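Local coordinates for protein small COPII coat GTPase SAR1 (Encephalitozoon cuniculi, PDB 6VS4) that belongs to the ADP-ribosylation factor family of small GTPases, a P-loop fold that here holds guanosine-5'-diphosphate and a magnesium ion, at residues K52-V66 with I78-L90. Residues are numbered along the deposited sequence; the frame is centred on the assembly and turned at random.
Sequences KTTLVNKLKSDSTDV and IEIGNLKAQVIDL. With MG (magnesium ion), chain E; GDP (guanosine-5'-diphosphate), chain D.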
loop_
_atom_site.group_PDB
_atom_site.type_symbol
_atom_site.label_atom_id
_atom_site.label_comp_id
_atom_site.label_asym_id
_atom_site.label_seq_id
_atom_site.Cartn_x
_atom_site.Cartn_y
_atom_site.Cartn_z
ATOM N N LYS A 52 11.848 21.062 19.845
ATOM C CA LYS A 52 12.226 21.870 18.690
ATOM C C LYS A 52 12.956 21.036 17.649
ATOM O O LYS A 52 12.596 21.045 16.467
ATOM C CB LYS A 52 13.112 23.036 19.132
ATOM C CG LYS A 52 12.412 24.109 19.939
ATOM C CD LYS A 52 13.424 25.135 20.419
ATOM C CE LYS A 52 13.794 24.875 21.864
ATOM N NZ LYS A 52 14.452 23.567 22.107
ATOM N N THR A 53 14.006 20.330 18.075
ATOM C CA THR A 53 14.772 19.491 17.160
ATOM C C THR A 53 13.895 18.404 16.551
ATOM O O THR A 53 14.039 18.065 15.370
ATOM C CB THR A 53 15.961 18.879 17.900
ATOM O OG1 THR A 53 16.870 19.916 18.289
ATOM C CG2 THR A 53 16.683 17.876 17.021
ATOM N N THR A 54 12.962 17.870 17.341
ATOM C CA THR A 54 12.027 16.870 16.839
ATOM C C THR A 54 11.167 17.434 15.714
ATOM O O THR A 54 10.962 16.774 14.689
ATOM C CB THR A 54 11.150 16.360 17.985
ATOM O OG1 THR A 54 11.978 15.780 19.002
ATOM C CG2 THR A 54 10.168 15.318 17.492
ATOM N N LEU A 55 10.668 18.662 15.882
ATOM C CA LEU A 55 9.830 19.271 14.856
ATOM C C LEU A 55 10.613 19.518 13.573
ATOM O O LEU A 55 10.123 19.225 12.474
ATOM C CB LEU A 55 9.228 20.581 15.367
ATOM C CG LEU A 55 8.461 21.387 14.307
ATOM C CD1 LEU A 55 7.330 20.568 13.679
ATOM C CD2 LEU A 55 7.924 22.679 14.900
ATOM N N VAL A 56 11.829 20.059 13.690
ATOM C CA VAL A 56 12.592 20.378 12.490
ATOM C C VAL A 56 13.000 19.101 11.765
ATOM O O VAL A 56 12.985 19.042 10.529
ATOM C CB VAL A 56 13.795 21.268 12.850
ATOM C CG1 VAL A 56 14.667 21.503 11.638
ATOM C CG2 VAL A 56 13.296 22.608 13.397
ATOM N N ASN A 57 13.331 18.049 12.519
ATOM C CA ASN A 57 13.580 16.752 11.905
ATOM C C ASN A 57 12.335 16.222 11.208
ATOM O O ASN A 57 12.440 15.491 10.218
ATOM C CB ASN A 57 14.076 15.755 12.951
ATOM C CG ASN A 57 15.492 16.044 13.398
ATOM O OD1 ASN A 57 16.208 16.811 12.755
ATOM N ND2 ASN A 57 15.907 15.425 14.501
ATOM N N LYS A 58 11.153 16.587 11.702
ATOM C CA LYS A 58 9.918 16.156 11.064
ATOM C C LYS A 58 9.707 16.853 9.723
ATOM O O LYS A 58 9.160 16.251 8.796
ATOM C CB LYS A 58 8.742 16.426 12.006
ATOM C CG LYS A 58 7.472 15.672 11.682
ATOM C CD LYS A 58 6.405 15.885 12.748
ATOM C CE LYS A 58 5.448 14.693 12.790
ATOM N NZ LYS A 58 6.136 13.478 13.358
ATOM N N LEU A 59 10.172 18.097 9.591
ATOM C CA LEU A 59 9.940 18.878 8.383
ATOM C C LEU A 59 10.939 18.564 7.281
ATOM O O LEU A 59 10.614 18.710 6.102
ATOM C CB LEU A 59 10.001 20.370 8.706
ATOM C CG LEU A 59 9.026 20.881 9.762
ATOM C CD1 LEU A 59 9.395 22.292 10.181
ATOM C CD2 LEU A 59 7.609 20.830 9.241
ATOM N N LYS A 60 12.144 18.136 7.634
ATOM C CA LYS A 60 13.218 18.029 6.663
ATOM C C LYS A 60 13.115 16.738 5.857
ATOM O O LYS A 60 12.549 15.738 6.306
ATOM C CB LYS A 60 14.572 18.108 7.374
ATOM C CG LYS A 60 15.005 16.822 8.048
ATOM C CD LYS A 60 16.282 17.014 8.845
ATOM C CE LYS A 60 16.973 15.683 9.087
ATOM N NZ LYS A 60 17.960 15.381 7.997
ATOM N N SER A 61 13.654 16.781 4.642
ATOM C CA SER A 61 13.843 15.590 3.819
ATOM C C SER A 61 15.273 15.112 4.036
ATOM O O SER A 61 16.226 15.812 3.679
ATOM C CB SER A 61 13.584 15.881 2.339
ATOM O OG SER A 61 12.201 15.986 2.051
ATOM N N ASP A 62 15.421 13.918 4.612
ATOM C CA ASP A 62 16.746 13.412 4.959
ATOM C C ASP A 62 17.664 13.312 3.747
ATOM O O ASP A 62 18.886 13.233 3.914
ATOM C CB ASP A 62 16.616 12.055 5.652
ATOM C CG ASP A 62 15.611 12.080 6.790
ATOM O OD1 ASP A 62 14.414 11.831 6.529
ATOM O OD2 ASP A 62 16.009 12.368 7.939
ATOM N N SER A 63 17.106 13.330 2.536
ATOM C CA SER A 63 17.903 13.199 1.322
ATOM C C SER A 63 18.548 14.521 0.914
ATOM O O SER A 63 19.722 14.553 0.532
ATOM C CB SER A 63 17.034 12.658 0.184
ATOM O OG SER A 63 15.761 13.282 0.175
ATOM N N THR A 64 17.789 15.618 0.958
ATOM C CA THR A 64 18.245 16.882 0.397
ATOM C C THR A 64 18.646 17.937 1.423
ATOM O O THR A 64 19.409 18.843 1.075
ATOM C CB THR A 64 17.158 17.472 -0.520
ATOM O OG1 THR A 64 15.987 17.780 0.246
ATOM C CG2 THR A 64 16.782 16.471 -1.591
ATOM N N ASP A 65 18.160 17.859 2.660
ATOM C CA ASP A 65 18.363 18.915 3.645
ATOM C C ASP A 65 19.411 18.500 4.672
ATOM O O ASP A 65 19.337 17.406 5.240
ATOM C CB ASP A 65 17.039 19.261 4.321
ATOM C CG ASP A 65 15.916 19.440 3.316
ATOM O OD1 ASP A 65 16.155 20.068 2.262
ATOM O OD2 ASP A 65 14.800 18.944 3.574
ATOM N N VAL A 66 20.370 19.387 4.929
ATOM C CA VAL A 66 21.541 19.076 5.740
ATOM C C VAL A 66 21.720 20.162 6.796
ATOM O O VAL A 66 21.765 21.355 6.471
ATOM C CB VAL A 66 22.803 18.959 4.861
ATOM C CG1 VAL A 66 24.042 18.747 5.703
ATOM C CG2 VAL A 66 22.640 17.828 3.860
ATOM N N ILE A 78 19.269 24.764 9.604
ATOM C CA ILE A 78 19.101 23.918 8.426
ATOM C C ILE A 78 18.198 24.639 7.434
ATOM O O ILE A 78 17.201 25.262 7.815
ATOM C CB ILE A 78 18.531 22.533 8.798
ATOM C CG1 ILE A 78 18.380 21.658 7.548
ATOM C CG2 ILE A 78 17.197 22.685 9.501
ATOM C CD1 ILE A 78 17.846 20.281 7.836
ATOM N N GLU A 79 18.554 24.561 6.160
ATOM C CA GLU A 79 17.751 25.133 5.090
ATOM C C GLU A 79 16.861 24.044 4.509
ATOM O O GLU A 79 17.358 23.072 3.932
ATOM C CB GLU A 79 18.637 25.733 4.004
ATOM C CG GLU A 79 19.622 26.739 4.550
ATOM C CD GLU A 79 19.996 27.792 3.543
ATOM O OE1 GLU A 79 19.402 27.801 2.443
ATOM O OE2 GLU A 79 20.887 28.611 3.855
ATOM N N ILE A 80 15.552 24.210 4.665
ATOM C CA ILE A 80 14.571 23.283 4.116
ATOM C C ILE A 80 13.815 23.983 2.997
ATOM O O ILE A 80 12.787 24.628 3.242
ATOM C CB ILE A 80 13.605 22.796 5.205
ATOM C CG1 ILE A 80 14.394 22.215 6.382
ATOM C CG2 ILE A 80 12.612 21.799 4.610
ATOM C CD1 ILE A 80 13.529 21.859 7.569
ATOM N N GLY A 81 14.317 23.881 1.769
ATOM C CA GLY A 81 13.737 24.677 0.698
ATOM C C GLY A 81 13.887 26.154 1.013
ATOM O O GLY A 81 14.982 26.640 1.317
ATOM N N ASN A 82 12.772 26.882 0.979
ATOM C CA ASN A 82 12.798 28.297 1.323
ATOM C C ASN A 82 12.735 28.556 2.827
ATOM O O ASN A 82 12.869 29.707 3.254
ATOM C CB ASN A 82 11.649 29.021 0.624
ATOM C CG ASN A 82 11.964 29.334 -0.824
ATOM O OD1 ASN A 82 13.129 29.468 -1.201
ATOM N ND2 ASN A 82 10.926 29.456 -1.642
ATOM N N LEU A 83 12.538 27.524 3.635
ATOM C CA LEU A 83 12.488 27.670 5.083
ATOM C C LEU A 83 13.915 27.690 5.620
ATOM O O LEU A 83 14.614 26.673 5.584
ATOM C CB LEU A 83 11.672 26.529 5.687
ATOM C CG LEU A 83 10.905 26.741 6.988
ATOM C CD1 LEU A 83 10.043 25.530 7.290
ATOM C CD2 LEU A 83 11.851 27.010 8.134
ATOM N N LYS A 84 14.369 28.849 6.085
ATOM C CA LYS A 84 15.663 28.933 6.757
ATOM C C LYS A 84 15.380 28.792 8.245
ATOM O O LYS A 84 15.012 29.756 8.923
ATOM C CB LYS A 84 16.396 30.223 6.394
ATOM C CG LYS A 84 16.681 30.335 4.877
ATOM C CD LYS A 84 17.483 31.586 4.486
ATOM C CE LYS A 84 16.660 32.866 4.558
ATOM N NZ LYS A 84 17.486 34.094 4.341
ATOM N N ALA A 85 15.534 27.574 8.750
ATOM C CA ALA A 85 15.107 27.239 10.100
ATOM C C ALA A 85 16.280 27.438 11.047
ATOM O O ALA A 85 17.300 26.749 10.935
ATOM C CB ALA A 85 14.584 25.806 10.177
ATOM N N GLN A 86 16.140 28.397 11.956
ATOM C CA GLN A 86 17.125 28.672 12.993
ATOM C C GLN A 86 16.528 28.216 14.321
ATOM O O GLN A 86 15.503 28.751 14.758
ATOM C CB GLN A 86 17.472 30.159 13.021
ATOM C CG GLN A 86 18.542 30.553 14.029
ATOM C CD GLN A 86 19.951 30.306 13.512
ATOM O OE1 GLN A 86 20.332 30.801 12.448
ATOM N NE2 GLN A 86 20.729 29.532 14.264
ATOM N N VAL A 87 17.157 27.228 14.952
ATOM C CA VAL A 87 16.666 26.661 16.205
ATOM C C VAL A 87 17.528 27.181 17.347
ATOM O O VAL A 87 18.760 27.158 17.258
ATOM C CB VAL A 87 16.688 25.126 16.158
ATOM C CG1 VAL A 87 15.936 24.555 17.347
ATOM C CG2 VAL A 87 16.112 24.626 14.847
ATOM N N ILE A 88 16.892 27.647 18.423
ATOM C CA ILE A 88 17.612 28.170 19.582
ATOM C C ILE A 88 17.002 27.607 20.857
ATOM O O ILE A 88 15.813 27.822 21.130
ATOM C CB ILE A 88 17.598 29.705 19.637
ATOM C CG1 ILE A 88 18.123 30.305 18.333
ATOM C CG2 ILE A 88 18.440 30.182 20.802
ATOM C CD1 ILE A 88 18.038 31.813 18.293
ATOM N N ASP A 89 17.824 26.933 21.658
ATOM C CA ASP A 89 17.417 26.496 22.989
ATOM C C ASP A 89 17.539 27.703 23.913
ATOM O O ASP A 89 18.650 28.135 24.235
ATOM C CB ASP A 89 18.284 25.336 23.473
ATOM C CG ASP A 89 17.938 24.018 22.794
ATOM O OD1 ASP A 89 16.813 23.882 22.279
ATOM O OD2 ASP A 89 18.792 23.106 22.781
ATOM N N LEU A 90 16.407 28.260 24.338
ATOM C CA LEU A 90 16.478 29.413 25.218
ATOM C C LEU A 90 16.747 28.978 26.659
ATOM O O LEU A 90 16.668 27.798 27.012
ATOM C CB LEU A 90 15.183 30.221 25.129
ATOM C CG LEU A 90 14.905 30.843 23.754
ATOM C CD1 LEU A 90 13.744 31.815 23.828
ATOM C CD2 LEU A 90 16.148 31.539 23.207
HETATM MG MG MG E . 17.655 20.680 20.115
HETATM P PB GDP D . 14.727 20.318 22.117
HETATM O O1B GDP D . 15.682 20.517 23.309
HETATM O O2B GDP D . 15.449 20.300 20.803
HETATM O O3B GDP D . 13.623 21.374 22.212
HETATM O O3A GDP D . 13.984 18.931 22.342
HETATM P PA GDP D . 13.840 17.605 21.483
HETATM O O1A GDP D . 15.178 16.886 21.555
HETATM O O2A GDP D . 13.317 17.888 20.131
HETATM O "O5'" GDP D . 12.812 16.711 22.314
HETATM C "C5'" GDP D . 13.070 16.198 23.637
HETATM C "C4'" GDP D . 12.274 14.934 23.846
HETATM O "O4'" GDP D . 10.862 15.238 23.787
HETATM C "C3'" GDP D . 12.529 13.817 22.828
HETATM O "O3'" GDP D . 12.740 12.563 23.467
HETATM C "C2'" GDP D . 11.252 13.810 21.982
HETATM O "O2'" GDP D . 10.961 12.505 21.500
HETATM C "C1'" GDP D . 10.221 14.240 23.019
HETATM N N9 GDP D . 8.986 14.804 22.452
HETATM C C8 GDP D . 8.862 15.809 21.527
HETATM N N7 GDP D . 7.613 16.070 21.215
HETATM C C5 GDP D . 6.875 15.177 21.975
HETATM C C6 GDP D . 5.460 14.936 22.048
HETATM O O6 GDP D . 4.569 15.543 21.460
HETATM N N1 GDP D . 5.150 13.911 22.919
HETATM C C2 GDP D . 6.060 13.207 23.662
HETATM N N2 GDP D . 5.578 12.256 24.464
HETATM N N3 GDP D . 7.371 13.424 23.613
HETATM C C4 GDP D . 7.708 14.400 22.748
HETATM O O HOH W 1 16.527 22.122 0.737
HETATM O O HOH W 2 19.815 21.997 3.424
HETATM O O HOH W 3 20.794 23.659 5.166
HETATM O O HOH W 4 16.930 22.513 20.133
HETATM O O HOH W 5 17.263 18.823 20.786
#
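Helix 52-59 packs through Lys52, Val56 and Leu59 on one face of the hairpin formed by strands 78-80 and 83-90. It runs nearly antiparallel to strand 83-90, at 165°, with the two axes 9.5 Å apart. A type II' turn from Ile80 to Leu83 closes the hairpin, and Gly81 suits its positive phi.

The middle of the interface is aliphatic. Val56, branched at CB, reaches both strands: chi1 of 175° sets CG1 opposite the main-chain N and toward Ile78 CG2, 3.5 Å away, while CG2 meets Val87 CG2 at 3.8 Å. Ile80 points CD1 at Leu59 CB and Lys60 CB, filling the corner where the helix ends. The extended Ile78 side chain instead sets CD1 against Lys60 CD, the two side chains crossing at about a right angle, and also touches Asp65 CB.

Beyond the helix, Asp65 faces the hairpin, its OD2 against Ile80 CG2. OD2 also accepts the amide of Ser61 in its own loop (N to OD2 2.7 Å) from the anti side, 23° out of the carboxylate plane. OD1 accepts a bond from a water that in turn accepts from Gly81 N, a bridge from loop to turn. Two further waters join Val66 N to Glu79 O and Val66 O to Glu79 N, linking the two backbones just before strand 67-68 joins the sheet.

At the other end Lys52, of the probable P-loop, lays CB against Val87 CG1 (3.7 Å), then bends at its third and fourth torsions to bring NZ to Asp89 OD1, its salt-bridge partner, and GDP O3B; both modelled distances are implausibly short, so their exact lengths are doubtful. Thr53 OG1 binds the magnesium ion at 2.1 Å, and Asp89 OD1 accepts from a water on that metal. The lysine thus joins the end of strand 83-90 to the diphosphate, consistent with a P-loop lysine, and the valine and isoleucine side chains bury the helix against the hairpin.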